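Local coordinates for hypothetical conserved protein, GK0453 (Geobacillus kaustophilus, PDB 2YXY) that is of unknown function, a DUF1811-family protein of the SH3 clan that combines a small antiparallel sheet with two helices, at residues 74-79 / 90-95. Sequence-based numbering, arbitrary orientation.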
loop_
_atom_site.group_PDB
_atom_site.type_symbol
_atom_site.label_atom_id
_atom_site.label_comp_id
_atom_site.label_asym_id
_atom_site.label_seq_id
_atom_site.Cartn_x
_atom_site.Cartn_y
_atom_site.Cartn_z
ATOM N N PRO A 74 -4.899 -12.907 -2.752
ATOM C CA PRO A 74 -4.400 -14.113 -3.430
ATOM C C PRO A 74 -4.982 -14.326 -4.831
ATOM O O PRO A 74 -6.161 -14.058 -5.068
ATOM C CB PRO A 74 -4.799 -15.234 -2.472
ATOM C CG PRO A 74 -4.782 -14.553 -1.126
ATOM C CD PRO A 74 -5.457 -13.238 -1.429
ATOM N N GLY A 75 -4.150 -14.804 -5.753
ATOM C CA GLY A 75 -4.608 -15.055 -7.112
ATOM C C GLY A 75 -4.820 -13.843 -8.010
ATOM O O GLY A 75 -5.178 -13.994 -9.182
ATOM N N GLU A 76 -4.611 -12.638 -7.487
ATOM C CA GLU A 76 -4.785 -11.440 -8.304
ATOM C C GLU A 76 -3.417 -10.844 -8.631
ATOM O O GLU A 76 -2.491 -10.911 -7.815
ATOM C CB GLU A 76 -5.674 -10.453 -7.574
ATOM C CG GLU A 76 -6.935 -11.122 -7.100
ATOM C CD GLU A 76 -8.001 -10.138 -6.735
ATOM O OE1 GLU A 76 -8.303 -9.278 -7.590
ATOM O OE2 GLU A 76 -8.534 -10.229 -5.606
ATOM N N TYR A 77 -3.283 -10.285 -9.832
ATOM C CA TYR A 77 -2.001 -9.736 -10.269
ATOM C C TYR A 77 -2.110 -8.345 -10.830
ATOM O O TYR A 77 -3.158 -7.943 -11.345
ATOM C CB TYR A 77 -1.332 -10.668 -11.307
ATOM C CG TYR A 77 -0.818 -11.962 -10.707
ATOM C CD1 TYR A 77 -1.695 -13.006 -10.380
ATOM C CD2 TYR A 77 0.530 -12.109 -10.380
ATOM C CE1 TYR A 77 -1.244 -14.151 -9.738
ATOM C CE2 TYR A 77 0.989 -13.246 -9.741
ATOM C CZ TYR A 77 0.103 -14.265 -9.416
ATOM O OH TYR A 77 0.575 -15.388 -8.750
ATOM N N PHE A 78 -1.002 -7.618 -10.748
ATOM C CA PHE A 78 -0.956 -6.242 -11.223
ATOM C C PHE A 78 0.184 -6.096 -12.221
ATOM O O PHE A 78 1.306 -6.528 -11.974
ATOM C CB PHE A 78 -0.736 -5.307 -10.016
ATOM C CG PHE A 78 -0.891 -3.848 -10.322
ATOM C CD1 PHE A 78 0.226 -3.022 -10.404
ATOM C CD2 PHE A 78 -2.158 -3.283 -10.476
ATOM C CE1 PHE A 78 0.093 -1.662 -10.610
ATOM C CE2 PHE A 78 -2.312 -1.908 -10.688
ATOM C CZ PHE A 78 -1.177 -1.092 -10.757
ATOM N N LYS A 79 -0.106 -5.467 -13.346
ATOM C CA LYS A 79 0.896 -5.274 -14.372
ATOM C C LYS A 79 1.378 -3.837 -14.275
ATOM O O LYS A 79 0.611 -2.909 -14.484
ATOM C CB LYS A 79 0.277 -5.526 -15.739
ATOM C CG LYS A 79 1.250 -6.079 -16.746
ATOM C CD LYS A 79 2.372 -5.131 -17.029
ATOM C CE LYS A 79 3.199 -5.678 -18.182
ATOM N NZ LYS A 79 2.322 -6.052 -19.329
ATOM N N GLY A 90 -0.427 1.076 -13.103
ATOM C CA GLY A 90 -0.607 -0.085 -13.954
ATOM C C GLY A 90 -2.050 -0.530 -13.889
ATOM O O GLY A 90 -2.944 0.292 -13.689
ATOM N N TRP A 91 -2.293 -1.825 -14.035
ATOM C CA TRP A 91 -3.663 -2.323 -13.999
ATOM C C TRP A 91 -3.759 -3.766 -13.538
ATOM O O TRP A 91 -2.827 -4.556 -13.732
ATOM C CB TRP A 91 -4.291 -2.165 -15.389
ATOM C CG TRP A 91 -3.315 -2.436 -16.493
ATOM C CD1 TRP A 91 -2.765 -3.642 -16.819
ATOM C CD2 TRP A 91 -2.692 -1.468 -17.349
ATOM N NE1 TRP A 91 -1.832 -3.487 -17.818
ATOM C CE2 TRP A 91 -1.767 -2.161 -18.165
ATOM C CE3 TRP A 91 -2.824 -0.076 -17.511
ATOM C CZ2 TRP A 91 -0.970 -1.514 -19.123
ATOM C CZ3 TRP A 91 -2.030 0.569 -18.466
ATOM C CH2 TRP A 91 -1.118 -0.153 -19.259
ATOM N N ARG A 92 -4.883 -4.104 -12.909
ATOM C CA ARG A 92 -5.113 -5.462 -12.433
ATOM C C ARG A 92 -5.516 -6.306 -13.631
ATOM O O ARG A 92 -6.352 -5.892 -14.422
ATOM C CB ARG A 92 -6.239 -5.487 -11.399
ATOM C CG ARG A 92 -5.947 -4.684 -10.141
ATOM C CD ARG A 92 -7.241 -4.390 -9.377
ATOM N NE ARG A 92 -7.030 -3.569 -8.183
ATOM C CZ ARG A 92 -6.808 -4.052 -6.962
ATOM N NH1 ARG A 92 -6.630 -3.223 -5.937
ATOM N NH2 ARG A 92 -6.779 -5.361 -6.758
ATOM N N LEU A 93 -4.930 -7.488 -13.766
ATOM C CA LEU A 93 -5.266 -8.350 -14.891
ATOM C C LEU A 93 -6.725 -8.828 -14.868
ATOM O O LEU A 93 -7.451 -8.665 -15.853
ATOM C CB LEU A 93 -4.312 -9.543 -14.929
ATOM C CG LEU A 93 -2.839 -9.122 -15.027
ATOM C CD1 LEU A 93 -1.946 -10.346 -15.100
ATOM C CD2 LEU A 93 -2.639 -8.235 -16.257
ATOM N N LYS A 94 -7.163 -9.389 -13.742
ATOM C CA LYS A 94 -8.526 -9.895 -13.628
ATOM C C LYS A 94 -9.606 -8.826 -13.637
ATOM O O LYS A 94 -10.790 -9.145 -13.545
ATOM C CB LYS A 94 -8.685 -10.744 -12.368
ATOM C CG LYS A 94 -8.036 -12.115 -12.452
ATOM C CD LYS A 94 -8.852 -13.186 -11.714
ATOM C CE LYS A 94 -8.955 -12.922 -10.216
ATOM N NZ LYS A 94 -9.689 -11.660 -9.895
ATOM N N GLY A 95 -9.214 -7.565 -13.749
ATOM C CA GLY A 95 -10.211 -6.510 -13.762
ATOM C C GLY A 95 -10.269 -5.763 -15.078
ATOM O O GLY A 95 -9.887 -6.293 -16.123
HETATM O O HOH W 1 -5.599 -8.961 -11.112
#
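Three groups converge on the carbonyl oxygen of Y77: L93 N donates a hydrogen bond of 3.0 Å to Y77 O, a water donates another, and R92 CA adds a CA-H...O contact. The same water accepts from K94 N, so it links strand 76-84 of this antiparallel hairpin to the loop that follows strand 87-92. Further along, K79 and W91 form a hydrogen-bonded pair; K79 N meets W91 O at 2.9 Å in a nearly straight bond (177°), and W91 N returns to K79 O. The first methylenes of K79 lie beside W91, pointing the same way, with K79 CB 3.6 Å from W91 NE1, while the charged end leads away. On the other face F78 and R92 are a non-hydrogen-bonded pair. With CG anti to the backbone N (chi1 -170°), the F78 ring leans over the opposing backbone, where W91 N lies over one face, 3.3 Å from F78 CE2. A side chain at G90 would run into the F78 ring and K79 O, and L102 and L107 add apolar cover. Cut back to an alanine, F78 would probably leave a gap between the backbone of G90 and W91 and those two leucines. Beyond the end of strand 87-92, the bent side chain of K94 crosses the extended E76 at about a right angle, ending in a salt bridge of 3.6 Å between K94 NZ and E76 OE1.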